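Local atomic coordinates of ribosomal protein s2-related protein (Deinococcus radiodurans, PDB entry 2JH3), a protein that binds a [4Fe-4S] iron-sulfur cluster and, with its chelatase-like fold, may act as a sirohydrochlorin ferrochelatase. Residues Thr68-Phe73 and Arg111-Leu116. Sequence-based numbering, arbitrary orientation.
Sequences TVVPVF and RYTRPL
The carbonyl oxygen P71 O is gripped twice. L116 N donates a straight bond to it at 2.9 Å, and F73 N adds a weak one that closes an inverse gamma turn centred on V72. The grip joins the segments that carry parallel strands 66-71 and 108-112, in the mixed sheet of the chelatase-like CbiX domain. V69 bonds on both sides of Y112: its N donates to R111 O at 2.8 Å and its O accepts T113 N at 3.0 Å. Beyond T113 the 111-116 backbone bows outward. The R114 side chain leaves this contact, and its NE forms a salt bridge with E76. The T113 hydroxyl spans the bow: OG1 donates to R114 O at 2.7 Å, the donor tilted 25° from the carbonyl plane. With chi1 at 75°, OG1 sits between backbone N and carbonyl carbon, facing V70, whose CG2 lies 3.6 Å from it. T113 CG2 turns instead to the methyl of T68. A valine here, with no hydroxyl to give R114 O, would probably leave the bowed backbone less firmly held. On the face with V69, the Y112 ring takes V69 CG1 at its edge, near the ring plane. P71 CG meets the same ring obliquely, 3.7 Å from CE1, while the phenol oxygen hydrogen-bonds to T80 O of helix 78-88. On the face with T68, R111 lies alongside that threonine and sends its guanidinium to G99 O and A261 O. L116 meets helix 253-262 through V256 and V257, and its CD2 lies beside V72 CG1 at 4.0 Å.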
loop_
_atom_site.group_PDB
_atom_site.type_symbol
_atom_site.label_atom_id
_atom_site.label_comp_id
_atom_site.label_asym_id
_atom_site.label_seq_id
_atom_site.Cartn_x
_atom_site.Cartn_y
_atom_site.Cartn_z
ATOM N N THR A 68 -4.248 -32.535 16.784
ATOM C CA THR A 68 -5.365 -32.182 17.678
ATOM C C THR A 68 -5.564 -30.683 17.465
ATOM O O THR A 68 -4.582 -29.908 17.528
ATOM C CB THR A 68 -5.034 -32.486 19.178
ATOM O OG1 THR A 68 -4.695 -33.845 19.313
ATOM C CG2 THR A 68 -6.237 -32.197 20.067
ATOM N N VAL A 69 -6.798 -30.301 17.172
ATOM C CA VAL A 69 -7.148 -28.911 16.913
ATOM C C VAL A 69 -8.072 -28.446 18.044
ATOM O O VAL A 69 -9.192 -28.951 18.159
ATOM C CB VAL A 69 -7.853 -28.760 15.581
ATOM C CG1 VAL A 69 -8.239 -27.356 15.276
ATOM C CG2 VAL A 69 -6.928 -29.295 14.443
ATOM N N VAL A 70 -7.586 -27.489 18.820
ATOM C CA VAL A 70 -8.413 -26.862 19.897
ATOM C C VAL A 70 -8.810 -25.417 19.568
ATOM O O VAL A 70 -7.936 -24.533 19.451
ATOM C CB VAL A 70 -7.659 -26.848 21.238
ATOM C CG1 VAL A 70 -8.543 -26.203 22.419
ATOM C CG2 VAL A 70 -7.214 -28.266 21.641
ATOM N N PRO A 71 -10.121 -25.122 19.532
ATOM C CA PRO A 71 -10.580 -23.749 19.447
ATOM C C PRO A 71 -10.433 -22.904 20.723
ATOM O O PRO A 71 -11.123 -23.162 21.715
ATOM C CB PRO A 71 -12.093 -23.897 19.094
ATOM C CG PRO A 71 -12.227 -25.272 18.595
ATOM C CD PRO A 71 -11.264 -26.040 19.447
ATOM N N VAL A 72 -9.590 -21.868 20.655
ATOM C CA VAL A 72 -9.429 -20.894 21.741
ATOM C C VAL A 72 -10.550 -19.841 21.599
ATOM O O VAL A 72 -10.324 -18.699 21.185
ATOM C CB VAL A 72 -7.983 -20.277 21.737
ATOM C CG1 VAL A 72 -7.750 -19.356 22.992
ATOM C CG2 VAL A 72 -6.974 -21.358 21.799
ATOM N N PHE A 73 -11.780 -20.301 21.851
ATOM C CA PHE A 73 -12.986 -19.508 21.797
ATOM C C PHE A 73 -13.725 -19.786 23.104
ATOM O O PHE A 73 -13.760 -20.933 23.600
ATOM C CB PHE A 73 -13.922 -19.886 20.646
ATOM C CG PHE A 73 -13.433 -19.425 19.290
ATOM C CD1 PHE A 73 -14.108 -18.436 18.598
ATOM C CD2 PHE A 73 -12.278 -19.966 18.734
ATOM C CE1 PHE A 73 -13.653 -17.998 17.360
ATOM C CE2 PHE A 73 -11.836 -19.551 17.492
ATOM C CZ PHE A 73 -12.527 -18.556 16.814
ATOM N N ARG A 111 -8.216 -34.632 15.060
ATOM C CA ARG A 111 -9.267 -34.556 16.102
ATOM C C ARG A 111 -9.529 -33.081 16.451
ATOM O O ARG A 111 -8.634 -32.362 16.888
ATOM C CB ARG A 111 -8.803 -35.324 17.335
ATOM C CG ARG A 111 -9.843 -35.529 18.373
ATOM C CD ARG A 111 -9.337 -36.561 19.427
ATOM N NE ARG A 111 -9.493 -35.942 20.728
ATOM C CZ ARG A 111 -8.506 -35.503 21.497
ATOM N NH1 ARG A 111 -7.222 -35.653 21.170
ATOM N NH2 ARG A 111 -8.842 -34.917 22.629
ATOM N N TYR A 112 -10.758 -32.671 16.223
ATOM C CA TYR A 112 -11.276 -31.339 16.510
ATOM C C TYR A 112 -12.030 -31.375 17.834
ATOM O O TYR A 112 -13.015 -32.121 17.991
ATOM C CB TYR A 112 -12.172 -30.892 15.359
ATOM C CG TYR A 112 -12.793 -29.509 15.487
ATOM C CD1 TYR A 112 -12.027 -28.362 15.343
ATOM C CD2 TYR A 112 -14.148 -29.345 15.742
ATOM C CE1 TYR A 112 -12.596 -27.097 15.428
ATOM C CE2 TYR A 112 -14.719 -28.062 15.830
ATOM C CZ TYR A 112 -13.924 -26.951 15.668
ATOM O OH TYR A 112 -14.437 -25.666 15.776
ATOM N N THR A 113 -11.533 -30.627 18.817
ATOM C CA THR A 113 -12.122 -30.676 20.163
ATOM C C THR A 113 -13.248 -29.631 20.342
ATOM O O THR A 113 -13.499 -28.757 19.492
ATOM C CB THR A 113 -11.088 -30.461 21.282
ATOM O OG1 THR A 113 -10.687 -29.071 21.373
ATOM C CG2 THR A 113 -9.840 -31.303 21.081
ATOM N N ARG A 114 -13.905 -29.745 21.498
ATOM C CA ARG A 114 -14.799 -28.735 21.993
ATOM C C ARG A 114 -13.963 -27.531 22.252
ATOM O O ARG A 114 -12.727 -27.608 22.424
ATOM C CB ARG A 114 -15.496 -29.257 23.260
ATOM C CG ARG A 114 -16.445 -30.355 22.920
ATOM C CD ARG A 114 -17.207 -30.843 24.179
ATOM N NE ARG A 114 -18.169 -29.841 24.666
ATOM C CZ ARG A 114 -18.933 -30.000 25.760
ATOM N NH1 ARG A 114 -18.831 -31.110 26.505
ATOM N NH2 ARG A 114 -19.749 -29.029 26.135
ATOM N N PRO A 115 -14.603 -26.374 22.240
ATOM C CA PRO A 115 -13.903 -25.152 22.537
ATOM C C PRO A 115 -13.484 -24.938 23.974
ATOM O O PRO A 115 -14.116 -25.482 24.918
ATOM C CB PRO A 115 -14.882 -24.091 22.093
ATOM C CG PRO A 115 -16.150 -24.758 21.861
ATOM C CD PRO A 115 -16.013 -26.163 21.893
ATOM N N LEU A 116 -12.432 -24.136 24.136
ATOM C CA LEU A 116 -11.866 -23.769 25.458
ATOM C C LEU A 116 -12.982 -23.439 26.409
ATOM O O LEU A 116 -13.033 -23.947 27.529
ATOM C CB LEU A 116 -10.980 -22.552 25.305
ATOM C CG LEU A 116 -10.387 -21.979 26.570
ATOM C CD1 LEU A 116 -9.581 -23.078 27.248
ATOM C CD2 LEU A 116 -9.515 -20.822 26.296
#